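Local coordinates for protein acetohydroxyacid synthase small subunit Related (Bacteroides thetaiotaomicron, PDB 2F06) that is of unknown function but binds histidine and, as a pair of ACT domains related to acetohydroxyacid synthase small subunits, probably senses amino acids, at residues 119-122 and 123-127. Residues are numbered along the deposited sequence; the frame is centred on the assembly and turned at random.
Sequences SNMD and KCIEV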
ATOM      1  N   SER A 119     -15.370   7.202  -4.436  1.00 29.55           N
ATOM      2  CA  SER A 119     -15.539   6.377  -5.606  1.00 30.93           C
ATOM      3  C   SER A 119     -16.080   7.177  -6.825  1.00 30.51           C
ATOM      4  O   SER A 119     -15.737   6.904  -7.965  1.00 30.75           O
ATOM      5  CB  SER A 119     -16.567   5.272  -5.270  1.00 32.19           C
ATOM      6  OG  SER A 119     -17.793   5.840  -4.777  1.00 31.14           O
ATOM      7  N   ASN A 120     -16.952   8.139  -6.575  1.00 28.89           N
ATOM      8  CA  ASN A 120     -17.517   8.929  -7.646  1.00 28.19           C
ATOM      9  C   ASN A 120     -17.545  10.372  -7.147  1.00 27.42           C
ATOM     10  O   ASN A 120     -18.212  10.684  -6.178  1.00 26.29           O
ATOM     11  CB  ASN A 120     -18.924   8.370  -7.990  1.00 29.03           C
ATOM     12  CG  ASN A 120     -19.556   9.019  -9.214  1.00 29.13           C
ATOM     13  OD1 ASN A 120     -19.603  10.240  -9.357  1.00 27.72           O
ATOM     14  ND2 ASN A 120     -20.122   8.190 -10.067  1.00 31.43           N
HETATM   15  N   MSE A 121     -16.812  11.266  -7.789  1.00 27.07           N
HETATM   16  CA  MSE A 121     -16.764  12.619  -7.241  1.00 26.66           C
HETATM   17  C   MSE A 121     -18.054  13.458  -7.400  1.00 26.28           C
HETATM   18  O   MSE A 121     -18.440  14.159  -6.450  1.00 25.54           O
HETATM   19  CB  MSE A 121     -15.603  13.379  -7.784  1.00 26.51           C
HETATM   20  CG  MSE A 121     -15.572  14.796  -7.199  1.00 29.35           C
HETATM   21 SE   MSE A 121     -15.086  14.918  -5.261  1.00 40.23          SE
HETATM   22  CE  MSE A 121     -13.176  14.404  -5.599  1.00 20.61           C
ATOM     23  N   ASP A 122     -18.685  13.409  -8.584  1.00 25.60           N
ATOM     24  CA  ASP A 122     -19.953  14.130  -8.803  1.00 25.92           C
ATOM     25  C   ASP A 122     -21.030  13.630  -7.813  1.00 24.98           C
ATOM     26  O   ASP A 122     -21.695  14.452  -7.178  1.00 25.16           O
ATOM     27  CB  ASP A 122     -20.488  14.038 -10.250  1.00 25.43           C
ATOM     28  CG  ASP A 122     -19.463  14.468 -11.323  1.00 29.46           C
ATOM     29  OD1 ASP A 122     -18.510  15.221 -11.040  1.00 28.16           O
ATOM     30  OD2 ASP A 122     -19.617  14.020 -12.488  1.00 30.84           O
ATOM     31  N   LYS A 123     -21.174  12.313  -7.652  1.00 23.56           N
ATOM     32  CA  LYS A 123     -22.197  11.796  -6.737  1.00 24.09           C
ATOM     33  C   LYS A 123     -21.938  12.099  -5.255  1.00 24.12           C
ATOM     34  O   LYS A 123     -22.882  12.335  -4.482  1.00 23.38           O
ATOM     35  CB  LYS A 123     -22.453  10.292  -6.930  1.00 24.35           C
ATOM     36  CG  LYS A 123     -23.875   9.939  -6.697  1.00 26.14           C
ATOM     37  CD  LYS A 123     -24.785  10.197  -7.971  1.00 32.73           C
ATOM     38  CE  LYS A 123     -24.569  11.585  -8.700  1.00 32.05           C
ATOM     39  NZ  LYS A 123     -25.443  11.812  -9.921  1.00 31.35           N
ATOM     40  N   CYS A 124     -20.663  12.051  -4.864  1.00 23.33           N
ATOM     41  CA  CYS A 124     -20.285  12.305  -3.502  1.00 22.24           C
ATOM     42  C   CYS A 124     -20.700  13.725  -3.131  1.00 22.41           C
ATOM     43  O   CYS A 124     -21.321  13.951  -2.086  1.00 21.61           O
ATOM     44  CB  CYS A 124     -18.754  12.088  -3.332  1.00 22.39           C
ATOM     45  SG  CYS A 124     -18.176  12.422  -1.625  1.00 26.85           S
ATOM     46  N   ILE A 125     -20.364  14.697  -3.987  1.00 22.17           N
ATOM     47  CA  ILE A 125     -20.643  16.088  -3.670  1.00 22.61           C
ATOM     48  C   ILE A 125     -22.153  16.336  -3.620  1.00 22.69           C
ATOM     49  O   ILE A 125     -22.626  17.082  -2.766  1.00 22.13           O
ATOM     50  CB  ILE A 125     -19.973  17.047  -4.641  1.00 23.17           C
ATOM     51  CG1 ILE A 125     -18.477  17.093  -4.380  1.00 23.35           C
ATOM     52  CG2 ILE A 125     -20.522  18.469  -4.505  1.00 22.71           C
ATOM     53  CD1 ILE A 125     -17.731  17.887  -5.439  1.00 26.29           C
ATOM     54  N   GLU A 126     -22.883  15.669  -4.495  1.00 22.75           N
ATOM     55  CA  GLU A 126     -24.340  15.769  -4.552  1.00 24.86           C
ATOM     56  C   GLU A 126     -24.963  15.386  -3.213  1.00 25.02           C
ATOM     57  O   GLU A 126     -25.709  16.161  -2.636  1.00 24.72           O
ATOM     58  CB  GLU A 126     -24.837  14.835  -5.652  1.00 24.13           C
ATOM     59  CG  GLU A 126     -26.241  15.061  -6.090  1.00 31.64           C
ATOM     60  CD  GLU A 126     -26.526  14.344  -7.390  1.00 37.53           C
ATOM     61  OE1 GLU A 126     -25.617  14.332  -8.271  1.00 41.73           O
ATOM     62  OE2 GLU A 126     -27.638  13.790  -7.521  1.00 40.44           O
ATOM     63  N   VAL A 127     -24.622  14.186  -2.721  1.00 26.72           N
ATOM     64  CA  VAL A 127     -25.151  13.620  -1.451  1.00 27.46           C
ATOM     65  C   VAL A 127     -24.845  14.556  -0.270  1.00 27.08           C
ATOM     66  O   VAL A 127     -25.726  14.906   0.510  1.00 27.36           O
ATOM     67  CB  VAL A 127     -24.605  12.131  -1.190  1.00 28.16           C
ATOM     68  CG1 VAL A 127     -24.963  11.590   0.201  1.00 27.32           C
ATOM     69  CG2 VAL A 127     -25.119  11.175  -2.269  1.00 28.43           C
TER
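Asn120 OD1 accepts a hydrogen bond from Lys123 N at 3.1 Å, making Asn120 the N-cap of helix 121-130. The bond is nearly straight at the hydrogen, 172°, but the amide N-H comes in above the carbonyl plane of the side chain instead of meeting a lone pair. With CG anti to the backbone N (chi1 -173°), the carboxamide of Asn120 is set on the side of its own carbonyl carbon and runs alongside the start of the Lys123 side chain, OD1 lying 3.7 Å from Lys123 CB. The same residue also takes part through its main chain: Asn120 O receives Cys124 N at 3.1 Å, so one capping residue serves two successive amides. The helical pattern then continues from Ile125 N to Met121 O and from Glu126 N to Asp122 O, each 3.2 Å long.

On the apolar side, Met121, present as selenomethionine, and Ile125 lie one turn apart. The Met121 chain bends at both chi2 and chi3, which carries its selenium across the end of the isoleucine, with SE 4.0 Å from Ile125 CD1. On the exposed side, Lys123 is likewise bent, and its ammonium reaches forward to Glu126, where NZ and OE1 form a 3.0 Å salt bridge between positions i and i+3. The acidic Asp122 stands in the first turn, where its negative charge would be expected to suit the helix dipole.

Ser119 and Asn120 link strand 111-118 to this helix in an ACT domain. Ser119 is hydrogen-bonded to Phe99, through OG to Phe99 N and through its main chain, while Cys124 and Val127 pack against helix 85-95. Met121 and Ile125 both touch Val5 of strand 5-13, and Met121 also meets Asp73 and Val75 of strand 69-80.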